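Local coordinates for vaginolysin (Gardnerella vaginalis, PDB 5IMY), which is a cholesterol-dependent cytolysin that probably binds cholesterol in host cell membranes and inserts beta strands into them, lysing the cell, at residues A[441-446]-A[455-460]; A[398-403]-A[412-417]; A[57-62]-A[376-381]. All coordinates share one frame; numbering follows the deposited sequence.

Contact 1: A[441-446]-A[455-460]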
loop_
_atom_site.group_PDB
_atom_site.type_symbol
_atom_site.label_atom_id
_atom_site.label_comp_id
_atom_site.label_asym_id
_atom_site.label_seq_id
_atom_site.Cartn_x
_atom_site.Cartn_y
_atom_site.Cartn_z
ATOM N N ARG A 441 -20.742 -3.833 11.065
ATOM C CA ARG A 441 -22.197 -3.746 11.039
ATOM C C ARG A 441 -22.782 -4.870 11.881
ATOM O O ARG A 441 -22.230 -5.973 11.915
ATOM C CB ARG A 441 -22.724 -3.839 9.605
ATOM C CG ARG A 441 -23.543 -2.644 9.162
ATOM C CD ARG A 441 -23.789 -2.673 7.662
ATOM N NE ARG A 441 -23.632 -1.347 7.070
ATOM C CZ ARG A 441 -24.603 -0.446 6.968
ATOM N NH1 ARG A 441 -25.823 -0.713 7.416
ATOM N NH2 ARG A 441 -24.353 0.733 6.413
ATOM N N ILE A 442 -23.889 -4.591 12.569
ATOM C CA ILE A 442 -24.531 -5.583 13.433
ATOM C C ILE A 442 -26.037 -5.349 13.426
ATOM O O ILE A 442 -26.503 -4.228 13.655
ATOM C CB ILE A 442 -23.988 -5.533 14.877
ATOM C CG1 ILE A 442 -22.470 -5.755 14.899
ATOM C CG2 ILE A 442 -24.680 -6.589 15.737
ATOM C CD1 ILE A 442 -21.831 -5.571 16.259
ATOM N N LYS A 443 -26.797 -6.417 13.172
ATOM C CA LYS A 443 -28.255 -6.392 13.223
ATOM C C LYS A 443 -28.735 -7.703 13.835
ATOM O O LYS A 443 -28.147 -8.758 13.579
ATOM C CB LYS A 443 -28.856 -6.195 11.821
ATOM C CG LYS A 443 -30.316 -5.762 11.809
ATOM C CD LYS A 443 -30.781 -5.397 10.402
ATOM C CE LYS A 443 -31.463 -6.566 9.707
ATOM N NZ LYS A 443 -31.607 -6.347 8.238
ATOM N N LEU A 444 -29.801 -7.638 14.640
ATOM C CA LEU A 444 -30.242 -8.787 15.431
ATOM C C LEU A 444 -31.565 -9.374 14.949
ATOM O O LEU A 444 -31.597 -10.535 14.544
ATOM C CB LEU A 444 -30.340 -8.388 16.913
ATOM C CG LEU A 444 -30.871 -9.435 17.896
ATOM C CD1 LEU A 444 -30.240 -10.785 17.665
ATOM C CD2 LEU A 444 -30.620 -8.997 19.327
ATOM N N VAL A 445 -32.659 -8.614 15.005
ATOM C CA VAL A 445 -33.999 -9.061 14.609
ATOM C C VAL A 445 -34.425 -10.327 15.352
ATOM O O VAL A 445 -33.602 -11.197 15.657
ATOM C CB VAL A 445 -34.110 -9.252 13.075
ATOM C CG1 VAL A 445 -33.408 -8.117 12.331
ATOM C CG2 VAL A 445 -33.606 -10.624 12.584
ATOM N N GLU A 446 -35.725 -10.439 15.640
ATOM C CA GLU A 446 -36.277 -11.553 16.401
ATOM C C GLU A 446 -37.562 -12.040 15.744
ATOM O O GLU A 446 -38.302 -11.257 15.142
ATOM C CB GLU A 446 -36.572 -11.155 17.853
ATOM C CG GLU A 446 -37.608 -10.038 17.996
ATOM C CD GLU A 446 -38.621 -10.306 19.093
ATOM O OE1 GLU A 446 -38.900 -11.490 19.382
ATOM O OE2 GLU A 446 -39.144 -9.327 19.666
ATOM N N TRP A 455 -39.321 -10.505 10.367
ATOM C CA TRP A 455 -38.738 -10.440 11.698
ATOM C C TRP A 455 -38.806 -9.013 12.242
ATOM O O TRP A 455 -38.864 -8.034 11.493
ATOM C CB TRP A 455 -37.282 -10.908 11.660
ATOM C CG TRP A 455 -37.051 -12.351 12.021
ATOM C CD1 TRP A 455 -36.267 -12.820 13.033
ATOM C CD2 TRP A 455 -37.596 -13.506 11.370
ATOM N NE1 TRP A 455 -36.288 -14.191 13.057
ATOM C CE2 TRP A 455 -37.097 -14.639 12.048
ATOM C CE3 TRP A 455 -38.456 -13.695 10.284
ATOM C CZ2 TRP A 455 -37.431 -15.939 11.676
ATOM C CZ3 TRP A 455 -38.786 -14.990 9.916
ATOM C CH2 TRP A 455 -38.275 -16.093 10.611
ATOM N N ARG A 456 -38.785 -8.903 13.569
ATOM C CA ARG A 456 -38.838 -7.616 14.256
ATOM C C ARG A 456 -37.426 -7.202 14.648
ATOM O O ARG A 456 -36.735 -7.940 15.358
ATOM C CB ARG A 456 -39.735 -7.696 15.490
ATOM C CG ARG A 456 -39.559 -6.540 16.461
ATOM C CD ARG A 456 -40.620 -6.575 17.541
ATOM N NE ARG A 456 -40.352 -5.615 18.607
ATOM C CZ ARG A 456 -41.193 -5.349 19.602
ATOM N NH1 ARG A 456 -42.366 -5.967 19.669
ATOM N NH2 ARG A 456 -40.864 -4.460 20.528
ATOM N N THR A 457 -37.012 -6.015 14.210
ATOM C CA THR A 457 -35.626 -5.586 14.354
ATOM C C THR A 457 -35.356 -5.121 15.779
ATOM O O THR A 457 -35.967 -4.158 16.254
ATOM C CB THR A 457 -35.304 -4.468 13.363
ATOM O OG1 THR A 457 -35.473 -4.948 12.025
ATOM C CG2 THR A 457 -33.863 -3.986 13.545
ATOM N N VAL A 458 -34.436 -5.805 16.450
ATOM C CA VAL A 458 -33.817 -5.331 17.681
ATOM C C VAL A 458 -32.399 -4.904 17.330
ATOM O O VAL A 458 -31.696 -5.621 16.609
ATOM C CB VAL A 458 -33.807 -6.417 18.772
ATOM C CG1 VAL A 458 -33.490 -5.808 20.134
ATOM C CG2 VAL A 458 -35.134 -7.170 18.808
ATOM N N TYR A 459 -31.990 -3.729 17.803
ATOM C CA TYR A 459 -30.604 -3.293 17.662
ATOM C C TYR A 459 -30.104 -3.358 16.222
ATOM O O TYR A 459 -29.722 -4.427 15.739
ATOM C CB TYR A 459 -29.703 -4.150 18.555
ATOM C CG TYR A 459 -28.252 -3.732 18.540
ATOM C CD1 TYR A 459 -27.753 -2.862 19.499
ATOM C CD2 TYR A 459 -27.381 -4.206 17.568
ATOM C CE1 TYR A 459 -26.429 -2.477 19.491
ATOM C CE2 TYR A 459 -26.058 -3.825 17.549
ATOM C CZ TYR A 459 -25.586 -2.961 18.512
ATOM O OH TYR A 459 -24.265 -2.586 18.491
ATOM N N ASP A 460 -30.083 -2.217 15.534
ATOM C CA ASP A 460 -29.495 -2.110 14.200
ATOM C C ASP A 460 -28.500 -0.958 14.223
ATOM O O ASP A 460 -28.899 0.205 14.344
ATOM C CB ASP A 460 -30.567 -1.885 13.134
ATOM C CG ASP A 460 -30.019 -1.985 11.722
ATOM O OD1 ASP A 460 -28.782 -2.042 11.563
ATOM O OD2 ASP A 460 -30.827 -2.001 10.769
HETATM O O HOH W 1 -33.795 -4.644 8.993
#

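Contact 2: A[398-403]-A[412-417]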
loop_
_atom_site.group_PDB
_atom_site.type_symbol
_atom_site.label_atom_id
_atom_site.label_comp_id
_atom_site.label_asym_id
_atom_site.label_seq_id
_atom_site.Cartn_x
_atom_site.Cartn_y
_atom_site.Cartn_z
ATOM N N TRP A 398 -18.565 -6.425 7.599
ATOM C CA TRP A 398 -17.471 -5.478 7.765
ATOM C C TRP A 398 -16.657 -5.458 6.480
ATOM O O TRP A 398 -16.782 -6.339 5.627
ATOM C CB TRP A 398 -16.596 -5.835 8.972
ATOM C CG TRP A 398 -15.840 -7.118 8.819
ATOM C CD1 TRP A 398 -14.579 -7.269 8.325
ATOM C CD2 TRP A 398 -16.293 -8.431 9.169
ATOM N NE1 TRP A 398 -14.217 -8.593 8.345
ATOM C CE2 TRP A 398 -15.252 -9.328 8.858
ATOM C CE3 TRP A 398 -17.479 -8.936 9.713
ATOM C CZ2 TRP A 398 -15.359 -10.700 9.071
ATOM C CZ3 TRP A 398 -17.584 -10.301 9.924
ATOM C CH2 TRP A 398 -16.530 -11.165 9.605
ATOM N N ASP A 399 -15.815 -4.435 6.355
ATOM C CA ASP A 399 -15.033 -4.200 5.150
ATOM C C ASP A 399 -13.556 -4.453 5.420
ATOM O O ASP A 399 -13.048 -4.136 6.501
ATOM C CB ASP A 399 -15.231 -2.767 4.647
ATOM C CG ASP A 399 -16.641 -2.513 4.155
ATOM O OD1 ASP A 399 -17.220 -3.415 3.512
ATOM O OD2 ASP A 399 -17.175 -1.415 4.416
ATOM N N GLU A 400 -12.875 -5.025 4.432
ATOM C CA GLU A 400 -11.437 -5.273 4.490
ATOM C C GLU A 400 -10.780 -4.469 3.373
ATOM O O GLU A 400 -10.864 -4.839 2.197
ATOM C CB GLU A 400 -11.134 -6.765 4.363
ATOM C CG GLU A 400 -11.093 -7.493 5.699
ATOM C CD GLU A 400 -11.256 -8.994 5.559
ATOM O OE1 GLU A 400 -11.034 -9.520 4.447
ATOM O OE2 GLU A 400 -11.609 -9.648 6.563
ATOM N N TYR A 401 -10.135 -3.365 3.739
ATOM C CA TYR A 401 -9.416 -2.561 2.768
ATOM C C TYR A 401 -8.043 -3.162 2.495
ATOM O O TYR A 401 -7.481 -3.904 3.306
ATOM C CB TYR A 401 -9.255 -1.119 3.256
ATOM C CG TYR A 401 -10.528 -0.301 3.259
ATOM C CD1 TYR A 401 -11.754 -0.871 2.939
ATOM C CD2 TYR A 401 -10.499 1.052 3.573
ATOM C CE1 TYR A 401 -12.913 -0.121 2.942
ATOM C CE2 TYR A 401 -11.654 1.811 3.579
ATOM C CZ TYR A 401 -12.858 1.220 3.262
ATOM O OH TYR A 401 -14.010 1.971 3.263
ATOM N N GLY A 402 -7.503 -2.828 1.332
ATOM C CA GLY A 402 -6.192 -3.310 0.951
ATOM C C GLY A 402 -5.691 -2.582 -0.272
ATOM O O GLY A 402 -6.470 -2.022 -1.052
ATOM N N THR A 403 -4.373 -2.588 -0.421
ATOM C CA THR A 403 -3.707 -2.054 -1.597
ATOM C C THR A 403 -2.926 -3.173 -2.263
ATOM O O THR A 403 -2.265 -3.968 -1.587
ATOM C CB THR A 403 -2.758 -0.907 -1.240
ATOM O OG1 THR A 403 -1.961 -1.276 -0.107
ATOM C CG2 THR A 403 -3.538 0.361 -0.931
ATOM N N ARG A 412 -12.940 -5.493 0.059
ATOM C CA ARG A 412 -13.696 -6.736 -0.017
ATOM C C ARG A 412 -14.554 -6.847 1.231
ATOM O O ARG A 412 -14.025 -6.879 2.348
ATOM C CB ARG A 412 -12.760 -7.944 -0.135
ATOM C CG ARG A 412 -13.479 -9.287 -0.162
ATOM C CD ARG A 412 -12.505 -10.457 -0.138
ATOM N NE ARG A 412 -11.915 -10.721 -1.450
ATOM C CZ ARG A 412 -10.729 -10.277 -1.860
ATOM N NH1 ARG A 412 -9.970 -9.531 -1.068
ATOM N NH2 ARG A 412 -10.297 -10.585 -3.075
ATOM N N SER A 413 -15.870 -6.902 1.047
ATOM C CA SER A 413 -16.771 -7.031 2.179
ATOM C C SER A 413 -16.781 -8.468 2.689
ATOM O O SER A 413 -16.417 -9.412 1.982
ATOM C CB SER A 413 -18.189 -6.608 1.796
ATOM O OG SER A 413 -19.068 -6.691 2.901
ATOM N N ARG A 414 -17.210 -8.624 3.938
ATOM C CA ARG A 414 -17.247 -9.922 4.591
ATOM C C ARG A 414 -18.570 -10.081 5.323
ATOM O O ARG A 414 -19.291 -9.110 5.569
ATOM C CB ARG A 414 -16.084 -10.091 5.577
ATOM C CG ARG A 414 -14.720 -10.150 4.922
ATOM C CD ARG A 414 -14.362 -11.567 4.515
ATOM N NE ARG A 414 -13.070 -11.621 3.839
ATOM C CZ ARG A 414 -12.590 -12.695 3.221
ATOM N NH1 ARG A 414 -13.295 -13.819 3.182
ATOM N NH2 ARG A 414 -11.402 -12.644 2.635
ATOM N N ALA A 415 -18.879 -11.326 5.670
ATOM C CA ALA A 415 -20.068 -11.645 6.444
ATOM C C ALA A 415 -19.721 -12.698 7.482
ATOM O O ALA A 415 -19.001 -13.657 7.190
ATOM C CB ALA A 415 -21.205 -12.147 5.544
ATOM N N TRP A 416 -20.221 -12.499 8.698
ATOM C CA TRP A 416 -20.066 -13.488 9.759
ATOM C C TRP A 416 -20.629 -14.829 9.302
ATOM O O TRP A 416 -21.777 -14.912 8.853
ATOM C CB TRP A 416 -20.776 -12.977 11.017
ATOM C CG TRP A 416 -20.940 -13.944 12.161
ATOM C CD1 TRP A 416 -22.056 -14.106 12.932
ATOM C CD2 TRP A 416 -19.963 -14.857 12.680
ATOM N NE1 TRP A 416 -21.840 -15.063 13.891
ATOM C CE2 TRP A 416 -20.563 -15.541 13.759
ATOM C CE3 TRP A 416 -18.644 -15.168 12.337
ATOM C CZ2 TRP A 416 -19.891 -16.515 14.493
ATOM C CZ3 TRP A 416 -17.978 -16.138 13.070
ATOM C CH2 TRP A 416 -18.603 -16.798 14.134
ATOM N N GLU A 417 -19.807 -15.881 9.395
ATOM C CA GLU A 417 -20.221 -17.188 8.886
ATOM C C GLU A 417 -21.547 -17.618 9.496
ATOM O O GLU A 417 -22.376 -18.245 8.825
ATOM C CB GLU A 417 -19.140 -18.240 9.159
ATOM C CG GLU A 417 -19.120 -18.818 10.579
ATOM C CD GLU A 417 -18.247 -20.054 10.694
ATOM O OE1 GLU A 417 -17.708 -20.505 9.658
ATOM O OE2 GLU A 417 -18.113 -20.584 11.821
#

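Contact 3: A[57-62]-A[376-381]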
loop_
_atom_site.group_PDB
_atom_site.type_symbol
_atom_site.label_atom_id
_atom_site.label_comp_id
_atom_site.label_asym_id
_atom_site.label_seq_id
_atom_site.Cartn_x
_atom_site.Cartn_y
_atom_site.Cartn_z
ATOM N N ASN A 57 3.876 -10.762 15.978
ATOM C CA ASN A 57 2.569 -10.747 16.643
ATOM C C ASN A 57 2.747 -10.643 18.161
ATOM O O ASN A 57 2.478 -11.597 18.893
ATOM C CB ASN A 57 1.766 -11.999 16.277
ATOM C CG ASN A 57 0.861 -11.789 15.084
ATOM O OD1 ASN A 57 0.176 -10.774 14.982
ATOM N ND2 ASN A 57 0.845 -12.759 14.178
ATOM N N LYS A 58 3.176 -9.476 18.642
ATOM C CA LYS A 58 3.216 -9.246 20.082
ATOM C C LYS A 58 1.820 -9.441 20.663
ATOM O O LYS A 58 0.894 -8.696 20.330
ATOM C CB LYS A 58 3.745 -7.840 20.386
ATOM C CG LYS A 58 3.748 -7.430 21.872
ATOM C CD LYS A 58 4.061 -8.591 22.827
ATOM C CE LYS A 58 4.138 -8.136 24.279
ATOM N NZ LYS A 58 4.276 -9.288 25.220
ATOM N N ASN A 59 1.689 -10.429 21.557
ATOM C CA ASN A 59 0.408 -10.911 22.070
ATOM C C ASN A 59 -0.706 -10.679 21.053
ATOM O O ASN A 59 -0.942 -11.531 20.190
ATOM C CB ASN A 59 0.075 -10.287 23.441
ATOM C CG ASN A 59 0.243 -8.770 23.489
ATOM O OD1 ASN A 59 1.082 -8.197 22.809
ATOM N ND2 ASN A 59 -0.556 -8.122 24.327
ATOM N N GLY A 60 -1.399 -9.546 21.133
ATOM C CA GLY A 60 -2.301 -9.154 20.068
ATOM C C GLY A 60 -1.532 -8.432 18.983
ATOM O O GLY A 60 -0.818 -9.067 18.202
ATOM N N GLU A 61 -1.677 -7.105 18.940
ATOM C CA GLU A 61 -0.857 -6.202 18.136
ATOM C C GLU A 61 -0.114 -6.889 16.993
ATOM O O GLU A 61 0.907 -7.548 17.217
ATOM C CB GLU A 61 0.152 -5.487 19.039
ATOM C CG GLU A 61 0.398 -4.038 18.664
ATOM C CD GLU A 61 1.536 -3.417 19.450
ATOM O OE1 GLU A 61 2.344 -4.175 20.029
ATOM O OE2 GLU A 61 1.620 -2.173 19.492
ATOM N N PHE A 62 -0.614 -6.741 15.768
ATOM C CA PHE A 62 0.061 -7.259 14.582
ATOM C C PHE A 62 0.933 -6.152 14.005
ATOM O O PHE A 62 0.419 -5.178 13.448
ATOM C CB PHE A 62 -0.953 -7.755 13.555
ATOM C CG PHE A 62 -0.329 -8.289 12.295
ATOM C CD1 PHE A 62 0.493 -9.402 12.333
ATOM C CD2 PHE A 62 -0.571 -7.685 11.075
ATOM C CE1 PHE A 62 1.066 -9.896 11.182
ATOM C CE2 PHE A 62 -0.001 -8.176 9.917
ATOM C CZ PHE A 62 0.820 -9.285 9.971
ATOM N N SER A 376 0.810 -1.019 13.164
ATOM C CA SER A 376 0.307 -2.104 13.990
ATOM C C SER A 376 -1.197 -1.974 14.172
ATOM O O SER A 376 -1.751 -0.874 14.112
ATOM C CB SER A 376 0.989 -2.116 15.363
ATOM O OG SER A 376 0.554 -1.025 16.156
ATOM N N TYR A 377 -1.858 -3.105 14.406
ATOM C CA TYR A 377 -3.263 -3.064 14.780
ATOM C C TYR A 377 -3.556 -4.175 15.774
ATOM O O TYR A 377 -3.045 -5.292 15.649
ATOM C CB TYR A 377 -4.193 -3.162 13.563
ATOM C CG TYR A 377 -3.975 -4.347 12.648
ATOM C CD1 TYR A 377 -4.374 -5.625 13.019
ATOM C CD2 TYR A 377 -3.406 -4.178 11.393
ATOM C CE1 TYR A 377 -4.188 -6.705 12.176
ATOM C CE2 TYR A 377 -3.217 -5.251 10.544
ATOM C CZ TYR A 377 -3.612 -6.511 10.938
ATOM O OH TYR A 377 -3.424 -7.580 10.094
ATOM N N ARG A 378 -4.375 -3.841 16.766
ATOM C CA ARG A 378 -4.744 -4.740 17.853
ATOM C C ARG A 378 -6.112 -5.337 17.547
ATOM O O ARG A 378 -7.099 -4.602 17.415
ATOM C CB ARG A 378 -4.758 -4.001 19.190
ATOM C CG ARG A 378 -5.122 -4.873 20.389
ATOM C CD ARG A 378 -4.954 -4.123 21.705
ATOM N NE ARG A 378 -3.640 -3.494 21.812
ATOM C CZ ARG A 378 -2.534 -4.117 22.211
ATOM N NH1 ARG A 378 -2.569 -5.400 22.549
ATOM N NH2 ARG A 378 -1.387 -3.454 22.269
ATOM N N ASN A 379 -6.169 -6.660 17.429
ATOM C CA ASN A 379 -7.425 -7.322 17.104
ATOM C C ASN A 379 -8.449 -7.099 18.213
ATOM O O ASN A 379 -8.100 -6.900 19.380
ATOM C CB ASN A 379 -7.197 -8.819 16.881
ATOM C CG ASN A 379 -6.550 -9.502 18.072
ATOM O OD1 ASN A 379 -6.480 -8.941 19.166
ATOM N ND2 ASN A 379 -6.076 -10.725 17.863
ATOM N N GLY A 380 -9.730 -7.132 17.833
ATOM C CA GLY A 380 -10.820 -6.893 18.752
ATOM C C GLY A 380 -11.765 -8.083 18.827
ATOM O O GLY A 380 -11.691 -9.025 18.027
ATOM N N TYR A 381 -12.670 -8.025 19.805
ATOM C CA TYR A 381 -13.589 -9.117 20.089
ATOM C C TYR A 381 -15.021 -8.603 20.153
ATOM O O TYR A 381 -15.278 -7.517 20.681
ATOM C CB TYR A 381 -13.228 -9.809 21.413
ATOM C CG TYR A 381 -11.850 -10.435 21.425
ATOM C CD1 TYR A 381 -11.669 -11.768 21.087
ATOM C CD2 TYR A 381 -10.729 -9.692 21.777
ATOM C CE1 TYR A 381 -10.414 -12.346 21.101
ATOM C CE2 TYR A 381 -9.468 -10.262 21.789
ATOM C CZ TYR A 381 -9.317 -11.589 21.448
ATOM O OH TYR A 381 -8.068 -12.167 21.458
#

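Contact 1: A[441-446]-A[455-460]
Glu-446 and Arg-456 form a single antiparallel hydrogen-bonded pair: Glu-446 N reaches Arg-456 O at 2.7 Å, and Arg-456 N returns to Glu-446 O at 2.9 Å along a nearly straight path (170°). Their side chains run side by side, but Glu-446 OE2 sits 4.0 Å from Arg-456 NE and well out of the guanidinium plane, so no N-H is directed at it. Beside this pair Val-445 crosses Trp-455 at about a right angle, CG2 to CD1 3.5 Å. Nearer strand 440-443, Leu-444 N is shared weakly between Tyr-459 O and Val-458 O, both 3.4 Å away, where the register slips by one residue. Ile-442 then lays CG2 against Tyr-459 CE2 at 3.6 Å, its CB at the ring edge. Lys-443 CG and CD pass obliquely across the Asp-460 carboxylate, and the chain then bends at chi3 (95°), carrying NZ to 5.1 Å from OD2 and onto a water that is weakly linked to Thr-457 OG1. In the second shell, Arg-456 NH1 bonds Leu-479 O, Glu-446 OE1 weakly bonds Thr-478 OG1, Tyr-459 OH bonds Glu-485, and Tyr-395 makes a cation-pi contact with Lys-443. Residues 446-456 spell the undecapeptide of this toxin family. Its two ends are therefore clasped by paired backbone bonds, while the charges of Glu-446 and Arg-456 probably attract without a directed bond.

Contact 2: A[398-403]-A[412-417]
A beta hairpin of the C-terminal beta-sandwich domain brings strands 395-403 and 409-415 together, with Trp-398, Glu-400 and Arg-414 meeting on one face. The strand segments run antiparallel at 146°. Glu-400 and Arg-412 form a complete hydrogen-bonded pair, Glu-400 N to Arg-412 O 3.0 Å and Arg-412 N to Glu-400 O 3.1 Å. Beyond the non-hydrogen-bonded pair Asp-399/Ser-413, Arg-414 N meets Trp-398 O at 2.9 Å, whereas the return bond from Trp-398 N is weak. Above this backbone Arg-414 CB lies over one face of the indole, 3.8 Å from the centroid of the Trp-398 five-membered ring. The arginine chain turns sharply at chi2, which swings NE to Glu-400, where it makes a salt bridge with OE1 at 3.0 Å (157° at the hydrogen). Glu-400 OE1 lies near the guanidinium plane, yet NE meets it from above the carboxylate plane (38° out), the two flat groups being well turned against each other. The other carboxylate oxygen, OE2, takes a weak bond from Trp-398 NE1 at 3.3 Å, so indole and arginine both help fix the group's rotation. Trp-398 also meets Phe-433 edge-to-face. On the opposite face Asp-399 OD2 bonds Asn-439 ND2. Strand 395-403 has 440-443 as its other neighbour; 409-415 is outermost in this chain, and at Arg-412 it pairs with a strand of another protein's chain, continuing the sheet.

Contact 3: A[57-62]-A[376-381]
The Tyr-377 ring receives Phe-62 CB over one face: CB stands 4.1 Å from the ring centroid, 27° off the normal, a CH-pi contact. The two aromatic rings themselves meet obliquely, with the Phe-62 and Tyr-377 centroids 5.3 Å apart and their planes at 47°. The side chains run alongside each other in the same direction. Because Tyr-377 was modelled in two conformers, this ring geometry describes one of them, and the very close approach of its hydroxyl to Phe-62 is doubtful. The third flat group, the Arg-378 guanidinium, has Glu-61 N over one face and, at its edge near the plane, Asn-59 ND2, 3.8 Å from NH1. With CG anti to the backbone N (chi1 -179°), the arginine chain bends at chi3 to bring its end back over the 57-62 turn. Glu-61 OE2 comes within 4.3 Å of Arg-378 NH2; the oxygen lies well out of the guanidinium plane, so the charges are near but no N-H is directed at it. The backbone carries the firmer link: Phe-62 N bonds Tyr-377 O at 2.8 Å and Tyr-377 N bonds Phe-62 O at 3.2 Å, flanked by a Ser-376 CA to Phe-62 O contact of 3.1 Å. Asn-49 of a second subunit packs on both aromatic residues. This antiparallel hydrogen-bonded pair joins the start of strand 62-76, just after the turn from strand 51-57, to the long strand 363-389, consistent with the elongated sheet that leads to the C-terminal domain in cholesterol-dependent cytolysins.

Overall arrangement
Contacts 1 and 2 both reach one four-stranded sheet, contact 1 at its end and in the loop beyond; strands 440-443 and 395-403 are neighbours in it. Their centres lie 20 Å apart, yet their nearest atoms, about 5 Å apart, do not touch. Contact 3 belongs to a different sheet, but its strand 363-389 is followed in the chain by 395-403 of contact 2, and their centres are 18 Å apart. Contacts 1 and 2 are local in sequence and partly buried, whereas 57-62 with 376-381 joins residues more than 300 positions apart at the surface. All three combine backbone pairing with an aromatic contact; contact 2 alone adds a salt bridge, contacts 1 and 3 bringing opposite charges near without one.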